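Local coordinates for protein KLLA0C04147p (Kluyveromyces lactis, PDB 5H2A) that probably binds and transfers sterols as a member of the OSBP family, the chain here being its ankyrin-repeat domain, at residues 49-54 against 84-89; 73-78 against 115-120; 201-206 against 232-237; 219-224 against 260-265. All coordinates share one frame; numbering follows the deposited sequence.

Contact 1 of 4, residues 49-54 against 84-89; sequences SVFELI and LFIDVN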
loop_
_atom_site.group_PDB
_atom_site.type_symbol
_atom_site.label_atom_id
_atom_site.label_comp_id
_atom_site.label_asym_id
_atom_site.label_seq_id
_atom_site.Cartn_x
_atom_site.Cartn_y
_atom_site.Cartn_z
ATOM N N SER A 49 -5.469 -21.776 2.757
ATOM C CA SER A 49 -6.139 -21.126 1.629
ATOM C C SER A 49 -7.570 -20.744 1.972
ATOM O O SER A 49 -8.106 -19.796 1.391
ATOM C CB SER A 49 -6.124 -22.034 0.393
ATOM O OG SER A 49 -6.999 -23.140 0.564
ATOM N N VAL A 50 -8.211 -21.480 2.879
ATOM C CA VAL A 50 -9.533 -21.079 3.365
ATOM C C VAL A 50 -9.406 -20.036 4.466
ATOM O O VAL A 50 -10.132 -19.038 4.478
ATOM C CB VAL A 50 -10.319 -22.310 3.852
ATOM C CG1 VAL A 50 -11.705 -21.894 4.385
ATOM C CG2 VAL A 50 -10.449 -23.348 2.722
ATOM N N PHE A 51 -8.499 -20.265 5.426
ATOM C CA PHE A 51 -8.364 -19.320 6.533
ATOM C C PHE A 51 -8.094 -17.903 6.030
ATOM O O PHE A 51 -8.669 -16.930 6.543
ATOM C CB PHE A 51 -7.240 -19.737 7.484
ATOM C CG PHE A 51 -7.039 -18.753 8.611
ATOM C CD1 PHE A 51 -7.828 -18.831 9.748
ATOM C CD2 PHE A 51 -6.103 -17.736 8.510
ATOM C CE1 PHE A 51 -7.694 -17.899 10.773
ATOM C CE2 PHE A 51 -5.940 -16.804 9.544
ATOM C CZ PHE A 51 -6.736 -16.888 10.676
ATOM N N GLU A 52 -7.216 -17.760 5.031
ATOM C CA GLU A 52 -6.849 -16.398 4.674
ATOM C C GLU A 52 -7.957 -15.653 3.918
ATOM O O GLU A 52 -7.814 -14.451 3.692
ATOM C CB GLU A 52 -5.538 -16.399 3.872
ATOM C CG GLU A 52 -5.585 -17.118 2.544
ATOM C CD GLU A 52 -4.186 -17.342 1.952
ATOM O OE1 GLU A 52 -4.111 -17.695 0.753
ATOM O OE2 GLU A 52 -3.176 -17.174 2.689
ATOM N N LEU A 53 -9.063 -16.309 3.575
ATOM C CA LEU A 53 -10.210 -15.652 2.966
ATOM C C LEU A 53 -11.331 -15.351 3.952
ATOM O O LEU A 53 -12.403 -14.924 3.521
ATOM C CB LEU A 53 -10.772 -16.519 1.825
ATOM C CG LEU A 53 -9.838 -16.790 0.633
ATOM C CD1 LEU A 53 -10.484 -17.708 -0.400
ATOM C CD2 LEU A 53 -9.414 -15.477 -0.007
ATOM N N ILE A 54 -11.126 -15.589 5.249
ATOM C CA ILE A 54 -12.227 -15.476 6.210
ATOM C C ILE A 54 -12.840 -14.085 6.176
ATOM O O ILE A 54 -14.064 -13.929 6.296
ATOM C CB ILE A 54 -11.743 -15.831 7.626
ATOM C CG1 ILE A 54 -11.658 -17.346 7.798
ATOM C CG2 ILE A 54 -12.700 -15.266 8.691
ATOM C CD1 ILE A 54 -11.043 -17.729 9.143
ATOM N N LEU A 84 -3.094 -16.431 14.070
ATOM C CA LEU A 84 -4.376 -15.822 13.710
ATOM C C LEU A 84 -4.076 -14.416 13.223
ATOM O O LEU A 84 -4.160 -13.426 13.956
ATOM C CB LEU A 84 -5.357 -15.815 14.869
ATOM C CG LEU A 84 -5.696 -17.190 15.456
ATOM C CD1 LEU A 84 -6.915 -17.093 16.359
ATOM C CD2 LEU A 84 -5.916 -18.226 14.386
ATOM N N PHE A 85 -3.697 -14.339 11.957
ATOM C CA PHE A 85 -3.471 -13.053 11.318
ATOM C C PHE A 85 -4.073 -13.122 9.933
ATOM O O PHE A 85 -3.839 -14.091 9.204
ATOM C CB PHE A 85 -1.985 -12.706 11.212
ATOM C CG PHE A 85 -1.731 -11.456 10.415
ATOM C CD1 PHE A 85 -1.979 -10.203 10.968
ATOM C CD2 PHE A 85 -1.283 -11.534 9.106
ATOM C CE1 PHE A 85 -1.748 -9.029 10.223
ATOM C CE2 PHE A 85 -1.062 -10.377 8.359
ATOM C CZ PHE A 85 -1.285 -9.130 8.918
ATOM N N ILE A 86 -4.849 -12.108 9.576
ATOM C CA ILE A 86 -5.428 -12.009 8.238
ATOM C C ILE A 86 -4.921 -10.720 7.609
ATOM O O ILE A 86 -4.918 -9.664 8.256
ATOM C CB ILE A 86 -6.964 -12.027 8.271
ATOM C CG1 ILE A 86 -7.467 -13.437 8.611
ATOM C CG2 ILE A 86 -7.543 -11.601 6.899
ATOM C CD1 ILE A 86 -8.963 -13.540 8.704
ATOM N N ASP A 87 -4.506 -10.813 6.354
ATOM C CA ASP A 87 -4.092 -9.659 5.566
ATOM C C ASP A 87 -5.341 -8.958 5.039
ATOM O O ASP A 87 -6.068 -9.507 4.201
ATOM C CB ASP A 87 -3.181 -10.127 4.439
ATOM C CG ASP A 87 -2.771 -9.014 3.511
ATOM O OD1 ASP A 87 -3.089 -7.830 3.762
ATOM O OD2 ASP A 87 -2.112 -9.343 2.509
ATOM N N VAL A 88 -5.579 -7.733 5.515
ATOM C CA VAL A 88 -6.787 -7.001 5.141
ATOM C C VAL A 88 -6.814 -6.675 3.649
ATOM O O VAL A 88 -7.877 -6.366 3.094
ATOM C CB VAL A 88 -6.893 -5.740 6.034
ATOM C CG1 VAL A 88 -5.797 -4.715 5.685
ATOM C CG2 VAL A 88 -8.274 -5.118 5.930
ATOM N N ASN A 89 -5.669 -6.781 2.966
ATOM C CA ASN A 89 -5.595 -6.563 1.527
ATOM C C ASN A 89 -5.430 -7.853 0.729
ATOM O O ASN A 89 -5.051 -7.790 -0.445
ATOM C CB ASN A 89 -4.433 -5.620 1.207
ATOM C CG ASN A 89 -4.538 -4.321 1.937
ATOM O OD1 ASN A 89 -5.578 -3.665 1.870
ATOM N ND2 ASN A 89 -3.465 -3.932 2.648
HETATM O O HOH W 1 -5.207 -13.257 4.738
#

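Contact 2 of 4, residues 73-78 against 115-120; sequences NWTTKG and MNHPDI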
loop_
_atom_site.group_PDB
_atom_site.type_symbol
_atom_site.label_atom_id
_atom_site.label_comp_id
_atom_site.label_asym_id
_atom_site.label_seq_id
_atom_site.Cartn_x
_atom_site.Cartn_y
_atom_site.Cartn_z
ATOM N N ASN A 73 -9.155 -7.867 15.921
ATOM C CA ASN A 73 -8.354 -8.871 16.623
ATOM C C ASN A 73 -7.344 -9.609 15.752
ATOM O O ASN A 73 -6.340 -10.105 16.287
ATOM C CB ASN A 73 -9.272 -9.883 17.297
ATOM C CG ASN A 73 -10.059 -9.257 18.426
ATOM O OD1 ASN A 73 -9.478 -8.653 19.326
ATOM N ND2 ASN A 73 -11.378 -9.329 18.348
ATOM N N TRP A 74 -7.574 -9.719 14.447
ATOM C CA TRP A 74 -6.694 -10.509 13.597
ATOM C C TRP A 74 -5.974 -9.742 12.488
ATOM O O TRP A 74 -5.205 -10.362 11.756
ATOM C CB TRP A 74 -7.466 -11.654 12.932
ATOM C CG TRP A 74 -7.996 -12.724 13.866
ATOM C CD1 TRP A 74 -7.751 -12.874 15.192
ATOM C CD2 TRP A 74 -8.891 -13.782 13.491
ATOM N NE1 TRP A 74 -8.443 -13.986 15.684
ATOM C CE2 TRP A 74 -9.152 -14.548 14.648
ATOM C CE3 TRP A 74 -9.496 -14.152 12.280
ATOM C CZ2 TRP A 74 -9.987 -15.672 14.629
ATOM C CZ3 TRP A 74 -10.341 -15.276 12.261
ATOM C CH2 TRP A 74 -10.575 -16.018 13.428
ATOM N N THR A 75 -6.207 -8.439 12.295
ATOM C CA THR A 75 -5.626 -7.779 11.121
ATOM C C THR A 75 -4.742 -6.575 11.425
ATOM O O THR A 75 -4.240 -5.949 10.479
ATOM C CB THR A 75 -6.716 -7.317 10.131
ATOM O OG1 THR A 75 -7.339 -6.113 10.610
ATOM C CG2 THR A 75 -7.769 -8.387 9.934
ATOM N N THR A 76 -4.533 -6.221 12.680
ATOM C CA THR A 76 -3.677 -5.074 12.958
ATOM C C THR A 76 -2.217 -5.514 13.081
ATOM O O THR A 76 -1.913 -6.701 13.239
ATOM C CB THR A 76 -4.108 -4.360 14.240
ATOM O OG1 THR A 76 -3.777 -5.184 15.362
ATOM C CG2 THR A 76 -5.609 -4.092 14.232
ATOM N N LYS A 77 -1.307 -4.528 13.013
ATOM C CA LYS A 77 0.124 -4.819 13.114
ATOM C C LYS A 77 0.452 -5.638 14.351
ATOM O O LYS A 77 1.379 -6.458 14.326
ATOM C CB LYS A 77 0.949 -3.522 13.139
ATOM C CG LYS A 77 1.158 -2.895 11.790
ATOM C CD LYS A 77 2.033 -3.808 10.945
ATOM C CE LYS A 77 2.009 -3.372 9.479
ATOM N NZ LYS A 77 1.325 -2.031 9.380
ATOM N N GLY A 78 -0.299 -5.435 15.436
ATOM C CA GLY A 78 -0.051 -6.147 16.681
ATOM C C GLY A 78 -0.249 -7.650 16.615
ATOM O O GLY A 78 0.258 -8.371 17.484
ATOM N N MET A 115 -11.890 1.196 5.295
ATOM C CA MET A 115 -11.175 2.419 4.896
ATOM C C MET A 115 -10.443 3.050 6.073
ATOM O O MET A 115 -9.435 3.742 5.878
ATOM C CB MET A 115 -12.126 3.473 4.313
ATOM C CG MET A 115 -12.794 3.132 2.952
ATOM S SD MET A 115 -11.619 3.066 1.595
ATOM C CE MET A 115 -11.199 4.802 1.324
ATOM N N ASN A 116 -10.947 2.849 7.293
ATOM C CA ASN A 116 -10.275 3.357 8.490
ATOM C C ASN A 116 -9.124 2.485 8.962
ATOM O O ASN A 116 -8.405 2.889 9.886
ATOM C CB ASN A 116 -11.289 3.529 9.622
ATOM C CG ASN A 116 -12.130 4.777 9.443
ATOM O OD1 ASN A 116 -11.743 5.694 8.719
ATOM N ND2 ASN A 116 -13.293 4.813 10.089
ATOM N N HIS A 117 -8.918 1.317 8.372
ATOM C CA HIS A 117 -7.792 0.470 8.761
ATOM C C HIS A 117 -6.482 1.119 8.330
ATOM O O HIS A 117 -6.313 1.418 7.138
ATOM C CB HIS A 117 -7.919 -0.917 8.122
ATOM C CG HIS A 117 -7.019 -1.947 8.728
ATOM N ND1 HIS A 117 -5.647 -1.907 8.609
ATOM C CD2 HIS A 117 -7.301 -3.063 9.441
ATOM C CE1 HIS A 117 -5.121 -2.946 9.231
ATOM N NE2 HIS A 117 -6.104 -3.671 9.734
ATOM N N PRO A 118 -5.532 1.338 9.246
ATOM C CA PRO A 118 -4.285 2.041 8.879
ATOM C C PRO A 118 -3.504 1.399 7.746
ATOM O O PRO A 118 -2.738 2.103 7.068
ATOM C CB PRO A 118 -3.463 2.020 10.179
ATOM C CG PRO A 118 -4.385 1.553 11.254
ATOM C CD PRO A 118 -5.517 0.826 10.628
ATOM N N ASP A 119 -3.658 0.093 7.512
ATOM C CA ASP A 119 -2.906 -0.608 6.476
ATOM C C ASP A 119 -3.723 -0.881 5.211
ATOM O O ASP A 119 -3.237 -1.580 4.311
ATOM C CB ASP A 119 -2.360 -1.926 7.041
ATOM C CG ASP A 119 -1.634 -1.728 8.362
ATOM O OD1 ASP A 119 -0.859 -0.760 8.455
ATOM O OD2 ASP A 119 -1.858 -2.510 9.310
ATOM N N ILE A 120 -4.947 -0.355 5.123
ATOM C CA ILE A 120 -5.794 -0.625 3.967
ATOM C C ILE A 120 -5.096 -0.128 2.708
ATOM O O ILE A 120 -4.359 0.863 2.726
ATOM C CB ILE A 120 -7.176 0.037 4.116
ATOM C CG1 ILE A 120 -8.199 -0.621 3.185
ATOM C CG2 ILE A 120 -7.091 1.544 3.821
ATOM C CD1 ILE A 120 -8.506 -2.106 3.572
HETATM O O HOH W 2 -1.832 -4.961 9.504
HETATM O O HOH W 3 -2.309 -2.216 12.009
#

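Contact 3 of 4, residues 201-206 against 232-237; sequences EFVKKR and IDLLKK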
loop_
_atom_site.group_PDB
_atom_site.type_symbol
_atom_site.label_atom_id
_atom_site.label_comp_id
_atom_site.label_asym_id
_atom_site.label_seq_id
_atom_site.Cartn_x
_atom_site.Cartn_y
_atom_site.Cartn_z
ATOM N N GLU A 201 14.132 21.455 -5.583
ATOM C CA GLU A 201 14.320 22.082 -4.281
ATOM C C GLU A 201 15.594 21.584 -3.609
ATOM O O GLU A 201 16.413 22.381 -3.127
ATOM C CB GLU A 201 13.087 21.798 -3.411
ATOM C CG GLU A 201 13.265 22.178 -1.956
ATOM C CD GLU A 201 12.108 21.720 -1.066
ATOM O OE1 GLU A 201 11.087 21.235 -1.598
ATOM O OE2 GLU A 201 12.241 21.839 0.171
ATOM N N PHE A 202 15.789 20.264 -3.568
ATOM C CA PHE A 202 16.942 19.745 -2.856
ATOM C C PHE A 202 18.208 19.730 -3.694
ATOM O O PHE A 202 19.302 19.696 -3.120
ATOM C CB PHE A 202 16.623 18.360 -2.285
ATOM C CG PHE A 202 15.665 18.437 -1.125
ATOM C CD1 PHE A 202 16.131 18.760 0.147
ATOM C CD2 PHE A 202 14.304 18.292 -1.323
ATOM C CE1 PHE A 202 15.249 18.885 1.220
ATOM C CE2 PHE A 202 13.398 18.423 -0.262
ATOM C CZ PHE A 202 13.879 18.714 1.021
ATOM N N VAL A 203 18.103 19.790 -5.021
ATOM C CA VAL A 203 19.302 20.077 -5.807
ATOM C C VAL A 203 19.819 21.473 -5.476
ATOM O O VAL A 203 21.017 21.669 -5.246
ATOM C CB VAL A 203 19.041 19.926 -7.317
ATOM C CG1 VAL A 203 20.203 20.587 -8.106
ATOM C CG2 VAL A 203 18.885 18.465 -7.685
ATOM N N LYS A 204 18.924 22.463 -5.434
ATOM C CA LYS A 204 19.357 23.819 -5.107
ATOM C C LYS A 204 19.895 23.907 -3.687
ATOM O O LYS A 204 20.830 24.675 -3.428
ATOM C CB LYS A 204 18.205 24.807 -5.313
ATOM C CG LYS A 204 17.919 25.085 -6.790
ATOM C CD LYS A 204 16.896 26.205 -6.986
ATOM C CE LYS A 204 15.505 25.817 -6.544
ATOM N NZ LYS A 204 14.523 26.888 -6.904
ATOM N N LYS A 205 19.342 23.113 -2.765
ATOM C CA LYS A 205 19.857 23.034 -1.404
ATOM C C LYS A 205 21.178 22.276 -1.307
ATOM O O LYS A 205 21.763 22.248 -0.218
ATOM C CB LYS A 205 18.817 22.378 -0.492
ATOM C CG LYS A 205 17.643 23.304 -0.143
ATOM C CD LYS A 205 16.537 22.515 0.565
ATOM C CE LYS A 205 15.416 23.439 1.060
ATOM N NZ LYS A 205 14.408 22.623 1.812
ATOM N N ARG A 206 21.654 21.669 -2.404
ATOM C CA ARG A 206 22.867 20.843 -2.388
ATOM C C ARG A 206 22.770 19.729 -1.352
ATOM O O ARG A 206 23.766 19.343 -0.740
ATOM C CB ARG A 206 24.120 21.687 -2.137
ATOM C CG ARG A 206 24.789 22.160 -3.398
ATOM C CD ARG A 206 23.950 23.183 -4.099
ATOM N NE ARG A 206 24.569 23.662 -5.339
ATOM C CZ ARG A 206 24.068 24.660 -6.062
ATOM N NH1 ARG A 206 22.960 25.269 -5.654
ATOM N NH2 ARG A 206 24.667 25.052 -7.179
ATOM N N ILE A 232 19.244 19.441 -13.469
ATOM C CA ILE A 232 20.669 19.516 -13.779
ATOM C C ILE A 232 21.047 20.889 -14.345
ATOM O O ILE A 232 22.194 21.330 -14.190
ATOM C CB ILE A 232 21.055 18.361 -14.725
ATOM C CG1 ILE A 232 22.584 18.165 -14.732
ATOM C CG2 ILE A 232 20.482 18.604 -16.125
ATOM C CD1 ILE A 232 23.043 16.900 -15.441
ATOM N N ASP A 233 20.103 21.605 -14.976
ATOM C CA ASP A 233 20.374 22.974 -15.422
ATOM C C ASP A 233 20.637 23.926 -14.264
ATOM O O ASP A 233 21.110 25.044 -14.493
ATOM C CB ASP A 233 19.200 23.549 -16.233
ATOM C CG ASP A 233 18.923 22.782 -17.516
ATOM O OD1 ASP A 233 19.884 22.234 -18.101
ATOM O OD2 ASP A 233 17.736 22.742 -17.942
ATOM N N LEU A 234 20.289 23.544 -13.034
ATOM C CA LEU A 234 20.466 24.444 -11.896
ATOM C C LEU A 234 21.900 24.478 -11.392
ATOM O O LEU A 234 22.240 25.373 -10.616
ATOM C CB LEU A 234 19.529 24.033 -10.751
ATOM C CG LEU A 234 18.065 23.856 -11.159
ATOM C CD1 LEU A 234 17.235 23.291 -10.008
ATOM C CD2 LEU A 234 17.492 25.175 -11.639
ATOM N N LEU A 235 22.737 23.526 -11.807
ATOM C CA LEU A 235 24.132 23.475 -11.393
ATOM C C LEU A 235 25.012 24.128 -12.454
ATOM O O LEU A 235 24.990 23.716 -13.622
ATOM C CB LEU A 235 24.567 22.026 -11.171
ATOM C CG LEU A 235 23.677 21.233 -10.219
ATOM C CD1 LEU A 235 24.068 19.764 -10.219
ATOM C CD2 LEU A 235 23.798 21.833 -8.825
ATOM N N LYS A 236 25.801 25.118 -12.040
ATOM C CA LYS A 236 26.673 25.837 -12.966
ATOM C C LYS A 236 27.766 24.934 -13.527
ATOM O O LYS A 236 28.332 24.096 -12.818
ATOM C CB LYS A 236 27.318 27.037 -12.271
ATOM C CG LYS A 236 26.782 28.384 -12.712
ATOM C CD LYS A 236 25.294 28.494 -12.464
ATOM C CE LYS A 236 24.783 29.876 -12.836
ATOM N NZ LYS A 236 24.918 30.818 -11.670
ATOM N N LYS A 237 28.077 25.130 -14.807
ATOM C CA LYS A 237 29.100 24.345 -15.478
ATOM C C LYS A 237 30.494 24.717 -14.977
ATOM O O LYS A 237 30.776 25.879 -14.676
ATOM C CB LYS A 237 29.011 24.548 -16.993
ATOM C CG LYS A 237 29.973 23.684 -17.789
ATOM C CD LYS A 237 30.292 24.289 -19.146
ATOM C CE LYS A 237 31.690 23.898 -19.590
ATOM N NZ LYS A 237 32.727 24.672 -18.853
#

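Contact 4 of 4, residues 219-224 against 260-265; sequences GDPFKR and KAAREQ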
loop_
_atom_site.group_PDB
_atom_site.type_symbol
_atom_site.label_atom_id
_atom_site.label_comp_id
_atom_site.label_asym_id
_atom_site.label_seq_id
_atom_site.Cartn_x
_atom_site.Cartn_y
_atom_site.Cartn_z
ATOM N N GLY A 219 11.937 10.071 -8.296
ATOM C CA GLY A 219 12.185 11.427 -8.746
ATOM C C GLY A 219 12.583 11.465 -10.205
ATOM O O GLY A 219 13.457 10.706 -10.627
ATOM N N ASP A 220 11.944 12.333 -10.988
ATOM C CA ASP A 220 12.113 12.324 -12.435
ATOM C C ASP A 220 13.026 13.462 -12.851
ATOM O O ASP A 220 12.618 14.631 -12.781
ATOM C CB ASP A 220 10.754 12.444 -13.131
ATOM C CG ASP A 220 10.848 12.368 -14.658
ATOM O OD1 ASP A 220 11.948 12.528 -15.224
ATOM O OD2 ASP A 220 9.798 12.151 -15.303
ATOM N N PRO A 221 14.247 13.185 -13.319
ATOM C CA PRO A 221 15.164 14.281 -13.681
ATOM C C PRO A 221 14.760 15.043 -14.930
ATOM O O PRO A 221 15.367 16.086 -15.221
ATOM C CB PRO A 221 16.503 13.559 -13.882
ATOM C CG PRO A 221 16.127 12.173 -14.239
ATOM C CD PRO A 221 14.864 11.860 -13.479
ATOM N N PHE A 222 13.758 14.570 -15.671
ATOM C CA PHE A 222 13.297 15.253 -16.871
ATOM C C PHE A 222 12.171 16.240 -16.598
ATOM O O PHE A 222 11.817 17.011 -17.496
ATOM C CB PHE A 222 12.831 14.229 -17.916
ATOM C CG PHE A 222 13.942 13.372 -18.464
ATOM C CD1 PHE A 222 15.204 13.907 -18.679
ATOM C CD2 PHE A 222 13.725 12.035 -18.762
ATOM C CE1 PHE A 222 16.235 13.127 -19.192
ATOM C CE2 PHE A 222 14.752 11.240 -19.266
ATOM C CZ PHE A 222 16.013 11.795 -19.487
ATOM N N LYS A 223 11.609 16.247 -15.392
ATOM C CA LYS A 223 10.535 17.187 -15.085
ATOM C C LYS A 223 11.103 18.589 -14.928
ATOM O O LYS A 223 11.976 18.833 -14.084
ATOM C CB LYS A 223 9.781 16.742 -13.829
ATOM C CG LYS A 223 8.654 17.688 -13.427
ATOM C CD LYS A 223 7.301 16.997 -13.379
ATOM C CE LYS A 223 6.209 17.982 -12.988
ATOM N NZ LYS A 223 4.996 17.283 -12.464
ATOM N N ARG A 224 10.634 19.509 -15.765
ATOM C CA ARG A 224 11.126 20.870 -15.696
ATOM C C ARG A 224 10.388 21.637 -14.608
ATOM O O ARG A 224 9.286 21.272 -14.188
ATOM C CB ARG A 224 10.963 21.566 -17.050
ATOM C CG ARG A 224 11.573 20.769 -18.191
ATOM C CD ARG A 224 11.459 21.474 -19.533
ATOM N NE ARG A 224 12.258 20.766 -20.529
ATOM C CZ ARG A 224 13.527 21.048 -20.795
ATOM N NH1 ARG A 224 14.132 22.041 -20.155
ATOM N NH2 ARG A 224 14.191 20.345 -21.701
ATOM N N LYS A 260 23.006 9.847 -14.188
ATOM C CA LYS A 260 22.634 8.442 -14.094
ATOM C C LYS A 260 21.118 8.278 -13.989
ATOM O O LYS A 260 20.538 7.370 -14.599
ATOM C CB LYS A 260 23.340 7.803 -12.902
ATOM C CG LYS A 260 22.927 6.370 -12.631
ATOM C CD LYS A 260 23.254 5.959 -11.198
ATOM C CE LYS A 260 22.093 5.189 -10.553
ATOM N NZ LYS A 260 20.826 5.996 -10.473
ATOM N N ALA A 261 20.455 9.153 -13.227
ATOM C CA ALA A 261 18.998 9.074 -13.124
ATOM C C ALA A 261 18.334 9.334 -14.474
ATOM O O ALA A 261 17.313 8.714 -14.810
ATOM C CB ALA A 261 18.495 10.060 -12.067
ATOM N N ALA A 262 18.915 10.232 -15.271
ATOM C CA ALA A 262 18.358 10.541 -16.582
ATOM C C ALA A 262 18.461 9.343 -17.516
ATOM O O ALA A 262 17.532 9.073 -18.290
ATOM C CB ALA A 262 19.061 11.755 -17.183
ATOM N N ARG A 263 19.571 8.602 -17.442
ATOM C CA ARG A 263 19.701 7.386 -18.244
ATOM C C ARG A 263 18.644 6.361 -17.852
ATOM O O ARG A 263 17.992 5.758 -18.711
ATOM C CB ARG A 263 21.114 6.802 -18.097
ATOM C CG ARG A 263 22.199 7.642 -18.801
ATOM C CD ARG A 263 23.569 6.944 -18.834
ATOM N NE ARG A 263 24.142 6.723 -17.507
ATOM C CZ ARG A 263 24.962 7.580 -16.890
ATOM N NH1 ARG A 263 25.439 7.303 -15.686
ATOM N NH2 ARG A 263 25.296 8.721 -17.475
ATOM N N GLU A 264 18.447 6.160 -16.551
ATOM C CA GLU A 264 17.451 5.192 -16.106
ATOM C C GLU A 264 16.040 5.654 -16.461
ATOM O O GLU A 264 15.195 4.847 -16.879
ATOM C CB GLU A 264 17.619 4.958 -14.603
ATOM C CG GLU A 264 19.010 4.413 -14.283
ATOM C CD GLU A 264 19.305 4.320 -12.795
ATOM O OE1 GLU A 264 18.643 5.024 -12.002
ATOM O OE2 GLU A 264 20.213 3.545 -12.423
ATOM N N GLN A 265 15.783 6.958 -16.346
ATOM C CA GLN A 265 14.481 7.514 -16.713
ATOM C C GLN A 265 14.185 7.310 -18.196
ATOM O O GLN A 265 13.029 7.081 -18.584
ATOM C CB GLN A 265 14.440 9.005 -16.373
ATOM C CG GLN A 265 13.041 9.599 -16.388
ATOM C CD GLN A 265 12.162 8.991 -15.320
ATOM O OE1 GLN A 265 12.562 8.883 -14.156
ATOM N NE2 GLN A 265 10.959 8.564 -15.710
#

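Contact 1 of 4, residues 49-54 against 84-89
In the helical stack of this ankyrin-repeat domain, the turn that links helix 45-51 to helix 54-61 packs against an extended loop, residues 84-89, with Phe51 and Ile86 touching at the centre. CG of Phe51 stands anti to the backbone N (chi1 178°), which carries the ring across to the loop. Its CZ touches both CA and CD2 of Leu84, each at 4.0 Å, and the two side chains cross at about a right angle. Phe85 offers its carbonyl, whose O lies in the plane of the Phe51 ring at the edge, 3.4 Å from CE2. That same CE2 is 3.8 Å from CG1 of Ile86. Ile86 then reaches past the ring, and its CD1 meets CB of Ile54 at 3.8 Å, so one isoleucine bridges the two residues that begin and end the type I turn 51-54. Trp74 of helix 64-74 backs both isoleucines, while Phe42 meets the Phe51 ring edge-to-face. Where the apolar patch gives out, one water joins the backbones, donating to Glu52 O at 3.1 Å and accepting from Asp87 N at 3.0 Å.

Contact 2 of 4, residues 73-78 against 115-120
Thr75, just past the end of helix 64-74, opens the contact by gripping the imidazole of His117, at the end of a predicted ankyrin repeat. Its OG1 sits between the backbone N and the carbonyl carbon (chi1 78°), where it accepts a hydrogen bond from His117 NE2 at 2.9 Å, close to the ring plane; OG1 is also bonded to Val71 O in the last helical turn. The carbonyl O of Thr75 takes a second, weak bond from the same NE2 at 3.0 Å, bent to 132° at the hydrogen. Lys77, its chain bent at chi2 and chi4, brings NZ into a salt bridge with Asp119 OD1 at 2.7 Å, approaching from above the carboxylate plane. A water accepts from Lys77 N and donates to Asp119 OD2 at 2.8 Å. Within its own segment the ring is held by its other nitrogen, His117 ND1 accepting from Asp119 N at 3.0 Å almost in plane. A phenylalanine in place of His117 would probably cost Thr75 OG1 and O their shared N-H and leave Asp119 N without its acceptor, although OG1 would keep its bond to Val71 O. With ND1 accepting and NE2 donating, the bonding fits a neutral imidazole protonated on NE2, bonds at both nitrogens probably fixing the ring's rotation.

Contact 3 of 4, residues 201-206 against 232-237
Leu234 and Leu235 lie against residues 203-206, at and beyond the last turn of helix 198-204, touching Val203, Lys204 and Arg206. CD1 of Leu234 reaches CG of Lys204 at 3.7 Å, so the lysine contributes its aliphatic stem while its ammonium goes to Asp196. CG1 of Val203, anti to the backbone N (chi1 165°), meets CD2 of Leu235 at 3.9 Å, the two side chains crossing at about a right angle. The same methyl of Leu235 lies over one face of the Arg206 guanidinium, 3.7 Å from NH2. Farther out, polar bonds set that flat group in place: NH1 donates to Lys204 O at 3.1 Å, nearly in the guanidinium plane, and NE pairs with Asp251 of helix 249-268. With an alanine in place of Arg206, Leu235 CD2 would probably lose the guanidinium face it lies over, and Asp251 this charged mate. Leu235 also packs on Leu254, so helix 249-268 backs the contact where this loop meets helix 198-204. At the backbone, Arg206 has a positive phi of 55° and its N bonds to Val203 O at 2.9 Å. Two bonds back into the last turn make this helix end a Schellman motif, here closing the helix just ahead of helix 208-215.

Contact 4 of 4, residues 219-224 against 260-265
Gln265 of the C-terminal helix 249-268 lies against Asp220 and Phe222 in an Asx turn of the loop that follows helix 208-215. Its CB touches the Phe222 ring, 3.7 Å from CE2. CG, anti to the backbone N (chi1 -166°), meets two partners, Asp220 OD1 at 3.3 Å and Phe222 CD2 at 3.5 Å. Beyond it the chain bends at chi2, and CD comes 3.5 Å from Asp220 OD1, amide and carboxylate stacked with their planes 20° apart. At the tip OE1 faces Pro221 CD at 3.8 Å, whereas NE2 finds its hydrogen bond with Asp269, one helical turn on. Pro221 itself packs on the helix backbone between Ala261 and Ala262, and the small alanines probably allow this close approach. CE1 of Phe222 meets CB of Ala262. The loop is shaped in part by the Asx turn, in which Phe222 N donates to Asp220 OD1 at 2.8 Å, from above the carboxylate plane.

Overall arrangement
The four contacts fall into two groups well apart, contact 1 lying across the chain's centre from contacts 3 and 4. Contacts 1 and 2 touch one another, their centres about 12 Å apart and their segments alternating along the sequence; the loop 84-89 of contact 1 bonds to both segments of contact 2, through Ile86 to Trp74 and Asn89 to Asp119. Contacts 3 and 4 repeat the crossed order, with centres about 14 Å apart, and both use the one long connection between helices 208-215 and 249-268. Contacts 1, 2 and 4 are partly buried, whereas contact 3 lies at the surface. Chemistry does not simply follow burial: 1 is mainly apolar, 3 and 4 mix apolar packing with guanidinium, amide and carboxylate groups, and 2 is joined by direct hydrogen bonds and a salt bridge.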